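PDB 5EWQ: amidase from Bacillus anthracis, which probably hydrolyses carboxylic acid amides to the acid and ammonia, as a member of the amidase signature family. Local coordinates for residues A[77-80]-A[86-89]; A[188-193]-A[204-209]. All blocks are in the same frame, centred on the assembly; numbering follows the deposited sequence.

In the fold
From the N terminus, the chain leaves helix 64-79, turns through loop residues and enters strand 88-91, an outermost strand of the large mixed sheet; contact 1 closes that turn. Much later comes the small hairpin of strands 183-184 and 188-189, and contact 2 closes the ten-residue excursion between residues 193 and 204, which brings the chain to helix 206-213. The two loops follow in series, neither enclosing nor crossing the other. Their centres lie about 10 Å apart and they touch directly: Asn86 ND2 makes a weak, probable hydrogen bond to Gln189 O, and Ser87 packs on Asn190, tying the sheet edge to segment 188-193, which contact 2 joins to the serine-rich start of helix 206-213.

Contact 1: A[77-80]-A[86-89]; sequences EHDQ and NSVT
The short helix-to-strand connection between helix 64-79 and strand 88-91 is held by Asp79, whose carboxylate accepts the backbone N-H groups of Ser87 and Val88 and the hydroxyl of Ser87. With CG anti to the backbone N (chi1 -173°), the acid group is carried across the turn. Asp79 OD1 accepts two bonds from one residue. Ser87 N, 2.6 Å from Asp79 OD1, comes in on the syn side, 18° out of the carboxylate plane. Ser87 OG, 2.5 Å from Asp79 OD1, arrives nearly along the C-O axis. Asp79 OD2 is gripped from opposite faces of its plane, by Val88 N (3.3 Å) and by the neighbouring Gln80 NE2 (2.6 Å). Four donors thus fix the rotation of this buried group and probably help it keep its negative charge. On the backbone, Asn86 N bonds to Asp79 O over 2.8 Å. The bent Gln80 chain also turns NE2 toward Asn86 OD1, a weak bond of 3.3 Å, with the two amide planes 74° apart. That oxygen has a stronger partner in Lys187 NZ, which also bonds Gln80 OE1 and so bridges the two amides. CB and CG2 of Val88 pack beside OD2. Around the turn, helix 206-213 packs against Ser87 and Val88 through Val211, helix 20-28 touches Gln80, and Thr89 pairs through its backbone with Lys165 of the adjacent strand 161-166.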
loop_
_atom_site.group_PDB
_atom_site.type_symbol
_atom_site.label_atom_id
_atom_site.label_comp_id
_atom_site.label_asym_id
_atom_site.label_seq_id
_atom_site.Cartn_x
_atom_site.Cartn_y
_atom_site.Cartn_z
ATOM N N GLU A 77 21.828 4.838 0.353
ATOM C CA GLU A 77 22.341 5.849 1.274
ATOM C C GLU A 77 21.370 6.203 2.400
ATOM O O GLU A 77 21.784 6.724 3.435
ATOM C CB GLU A 77 22.707 7.121 0.502
ATOM C CG GLU A 77 23.854 6.949 -0.481
ATOM C CD GLU A 77 25.195 6.783 0.206
ATOM O OE1 GLU A 77 25.487 7.562 1.138
ATOM O OE2 GLU A 77 25.955 5.872 -0.183
ATOM N N HIS A 78 20.085 5.922 2.207
ATOM C CA HIS A 78 19.075 6.338 3.177
ATOM C C HIS A 78 18.284 5.179 3.779
ATOM O O HIS A 78 17.885 5.238 4.941
ATOM C CB HIS A 78 18.107 7.335 2.536
ATOM C CG HIS A 78 18.739 8.644 2.181
ATOM N ND1 HIS A 78 19.702 9.242 2.963
ATOM C CD2 HIS A 78 18.547 9.470 1.124
ATOM C CE1 HIS A 78 20.077 10.381 2.407
ATOM N NE2 HIS A 78 19.391 10.542 1.290
ATOM N N ASP A 79 18.051 4.130 2.996
ATOM C CA ASP A 79 17.232 3.018 3.467
ATOM C C ASP A 79 18.063 1.970 4.203
ATOM O O ASP A 79 17.653 1.470 5.249
ATOM C CB ASP A 79 16.484 2.367 2.302
ATOM C CG ASP A 79 15.494 1.311 2.764
ATOM O OD1 ASP A 79 14.366 1.683 3.155
ATOM O OD2 ASP A 79 15.843 0.111 2.734
ATOM N N GLN A 80 19.229 1.640 3.654
ATOM C CA GLN A 80 20.106 0.652 4.272
ATOM C C GLN A 80 21.316 1.317 4.926
ATOM O O GLN A 80 22.125 0.656 5.577
ATOM C CB GLN A 80 20.559 -0.381 3.239
ATOM C CG GLN A 80 19.416 -1.175 2.623
ATOM C CD GLN A 80 18.613 -1.942 3.658
ATOM O OE1 GLN A 80 19.174 -2.651 4.495
ATOM N NE2 GLN A 80 17.293 -1.797 3.612
ATOM N N ASN A 86 15.093 1.240 6.472
ATOM C CA ASN A 86 14.890 -0.196 6.303
ATOM C C ASN A 86 13.478 -0.523 5.832
ATOM O O ASN A 86 12.713 -1.183 6.538
ATOM C CB ASN A 86 15.191 -0.936 7.610
ATOM C CG ASN A 86 15.365 -2.430 7.410
ATOM O OD1 ASN A 86 15.667 -2.889 6.308
ATOM N ND2 ASN A 86 15.179 -3.198 8.478
ATOM N N SER A 87 13.134 -0.051 4.639
ATOM C CA SER A 87 11.794 -0.239 4.100
ATOM C C SER A 87 11.806 -1.067 2.821
ATOM O O SER A 87 10.754 -1.354 2.249
ATOM C CB SER A 87 11.136 1.113 3.832
ATOM O OG SER A 87 11.846 1.834 2.840
ATOM N N VAL A 88 12.999 -1.447 2.379
ATOM C CA VAL A 88 13.149 -2.231 1.159
ATOM C C VAL A 88 13.662 -3.634 1.464
ATOM O O VAL A 88 14.712 -3.798 2.083
ATOM C CB VAL A 88 14.107 -1.547 0.168
ATOM C CG1 VAL A 88 14.272 -2.394 -1.081
ATOM C CG2 VAL A 88 13.597 -0.160 -0.186
ATOM N N THR A 89 12.912 -4.643 1.030
ATOM C CA THR A 89 13.307 -6.030 1.239
ATOM C C THR A 89 14.123 -6.560 0.069
ATOM O O THR A 89 15.134 -7.232 0.262
ATOM C CB THR A 89 12.087 -6.949 1.443
ATOM O OG1 THR A 89 11.151 -6.747 0.376
ATOM C CG2 THR A 89 11.410 -6.655 2.769
#

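Contact 2: A[188-193]-A[204-209]; sequences GQNLNP and SSSGSA
Ser206 and Gly207, near the N-terminal end of helix 206-213, meet the side chain of Asn190 just beyond strand 188-189. Ahead of them, Ser204 follows a cis peptide bond, and its OG is hydrogen-bonded to both Lys122 NZ and Ser228 OG. Such a trio matches the Ser-cisSer-Lys catalytic triad of amidase signature enzymes, in which Ser204 would be the cis serine and Ser228 probably the nucleophile. Ser205, the centre of an inverse gamma turn, directs CB away from Asn190 and bonds through OG to Lys122 NZ and Ser228 O. Ser206 turns back toward the 188-193 segment: its OG, set between the backbone N and carbonyl carbon at chi1 60°, donates to Asn190 OD1 over 3.2 Å. The approach is from above the amide, 52° out of the carbonyl plane, rather than on a lone pair. Asn190 reaches across because its CG is anti to the backbone N (chi1 -153°). On its other branch, ND2 makes a weak bond to Leu191 O. Gln189 NE2 steadies the backbone here, meeting Asn190 O almost linearly over 2.7 Å. Asn190 OD1 also lies 3.1 Å from Gly207 N, but at too poor an angle for a hydrogen bond; the nearby helix end may still polarise the carbonyl. Ser208 points away and bonds through OG to Val221 O on strand 219-223, while Ala209 packs on Met266 of strand 263-267.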
loop_
_atom_site.group_PDB
_atom_site.type_symbol
_atom_site.label_atom_id
_atom_site.label_comp_id
_atom_site.label_asym_id
_atom_site.label_seq_id
_atom_site.Cartn_x
_atom_site.Cartn_y
_atom_site.Cartn_z
ATOM N N GLY A 188 13.604 -6.911 8.808
ATOM C CA GLY A 188 13.725 -6.211 10.073
ATOM C C GLY A 188 12.655 -5.155 10.272
ATOM O O GLY A 188 11.563 -5.250 9.713
ATOM N N GLN A 189 12.977 -4.137 11.065
ATOM C CA GLN A 189 12.008 -3.108 11.427
ATOM C C GLN A 189 11.986 -1.940 10.445
ATOM O O GLN A 189 13.027 -1.384 10.100
ATOM C CB GLN A 189 12.298 -2.584 12.835
ATOM C CG GLN A 189 11.403 -1.432 13.262
ATOM C CD GLN A 189 9.953 -1.847 13.405
ATOM O OE1 GLN A 189 9.628 -2.749 14.175
ATOM N NE2 GLN A 189 9.073 -1.193 12.654
ATOM N N ASN A 190 10.787 -1.576 10.004
ATOM C CA ASN A 190 10.591 -0.404 9.162
ATOM C C ASN A 190 10.543 0.851 10.025
ATOM O O ASN A 190 9.911 0.857 11.082
ATOM C CB ASN A 190 9.299 -0.539 8.352
ATOM C CG ASN A 190 9.333 0.240 7.049
ATOM O OD1 ASN A 190 9.039 -0.306 5.988
ATOM N ND2 ASN A 190 9.677 1.520 7.123
ATOM N N LEU A 191 11.209 1.910 9.577
ATOM C CA LEU A 191 11.214 3.170 10.313
ATOM C C LEU A 191 10.465 4.270 9.563
ATOM O O LEU A 191 10.506 4.341 8.335
ATOM C CB LEU A 191 12.648 3.615 10.603
ATOM C CG LEU A 191 13.482 2.655 11.454
ATOM C CD1 LEU A 191 14.839 3.262 11.763
ATOM C CD2 LEU A 191 12.747 2.285 12.737
ATOM N N ASN A 192 9.773 5.123 10.314
ATOM C CA ASN A 192 9.017 6.224 9.732
ATOM C C ASN A 192 9.943 7.387 9.392
ATOM O O ASN A 192 10.594 7.940 10.277
ATOM C CB ASN A 192 7.910 6.676 10.691
ATOM C CG ASN A 192 6.889 7.591 10.030
ATOM O OD1 ASN A 192 7.237 8.485 9.258
ATOM N ND2 ASN A 192 5.617 7.369 10.338
ATOM N N PRO A 193 9.999 7.760 8.103
ATOM C CA PRO A 193 10.893 8.808 7.594
ATOM C C PRO A 193 10.661 10.181 8.224
ATOM O O PRO A 193 11.532 11.046 8.125
ATOM C CB PRO A 193 10.574 8.843 6.093
ATOM C CG PRO A 193 9.223 8.221 5.968
ATOM C CD PRO A 193 9.176 7.174 7.032
ATOM N N SER A 204 -0.281 -2.818 7.248
ATOM C CA SER A 204 0.923 -3.632 7.123
ATOM C C SER A 204 1.800 -3.206 5.945
ATOM O O SER A 204 2.919 -3.694 5.795
ATOM C CB SER A 204 0.550 -5.108 6.980
ATOM O OG SER A 204 -0.196 -5.330 5.797
ATOM N N SER A 205 1.293 -2.301 5.115
ATOM C CA SER A 205 2.061 -1.806 3.976
ATOM C C SER A 205 2.950 -0.634 4.381
ATOM O O SER A 205 2.856 0.456 3.816
ATOM C CB SER A 205 1.130 -1.389 2.836
ATOM O OG SER A 205 0.263 -2.449 2.474
ATOM N N SER A 206 3.813 -0.869 5.365
ATOM C CA SER A 206 4.707 0.166 5.872
ATOM C C SER A 206 5.729 0.592 4.824
ATOM O O SER A 206 5.878 1.781 4.537
ATOM C CB SER A 206 5.426 -0.324 7.131
ATOM O OG SER A 206 6.198 -1.482 6.857
ATOM N N GLY A 207 6.430 -0.385 4.256
ATOM C CA GLY A 207 7.465 -0.121 3.274
ATOM C C GLY A 207 6.956 0.527 2.000
ATOM O O GLY A 207 7.630 1.375 1.417
ATOM N N SER A 208 5.769 0.120 1.564
ATOM C CA SER A 208 5.171 0.676 0.357
ATOM C C SER A 208 4.838 2.151 0.550
ATOM O O SER A 208 4.804 2.920 -0.407
ATOM C CB SER A 208 3.915 -0.105 -0.031
ATOM O OG SER A 208 4.230 -1.454 -0.329
ATOM N N ALA A 209 4.598 2.537 1.797
ATOM C CA ALA A 209 4.345 3.932 2.132
ATOM C C ALA A 209 5.651 4.714 2.210
ATOM O O ALA A 209 5.707 5.886 1.847
ATOM C CB ALA A 209 3.590 4.034 3.447
#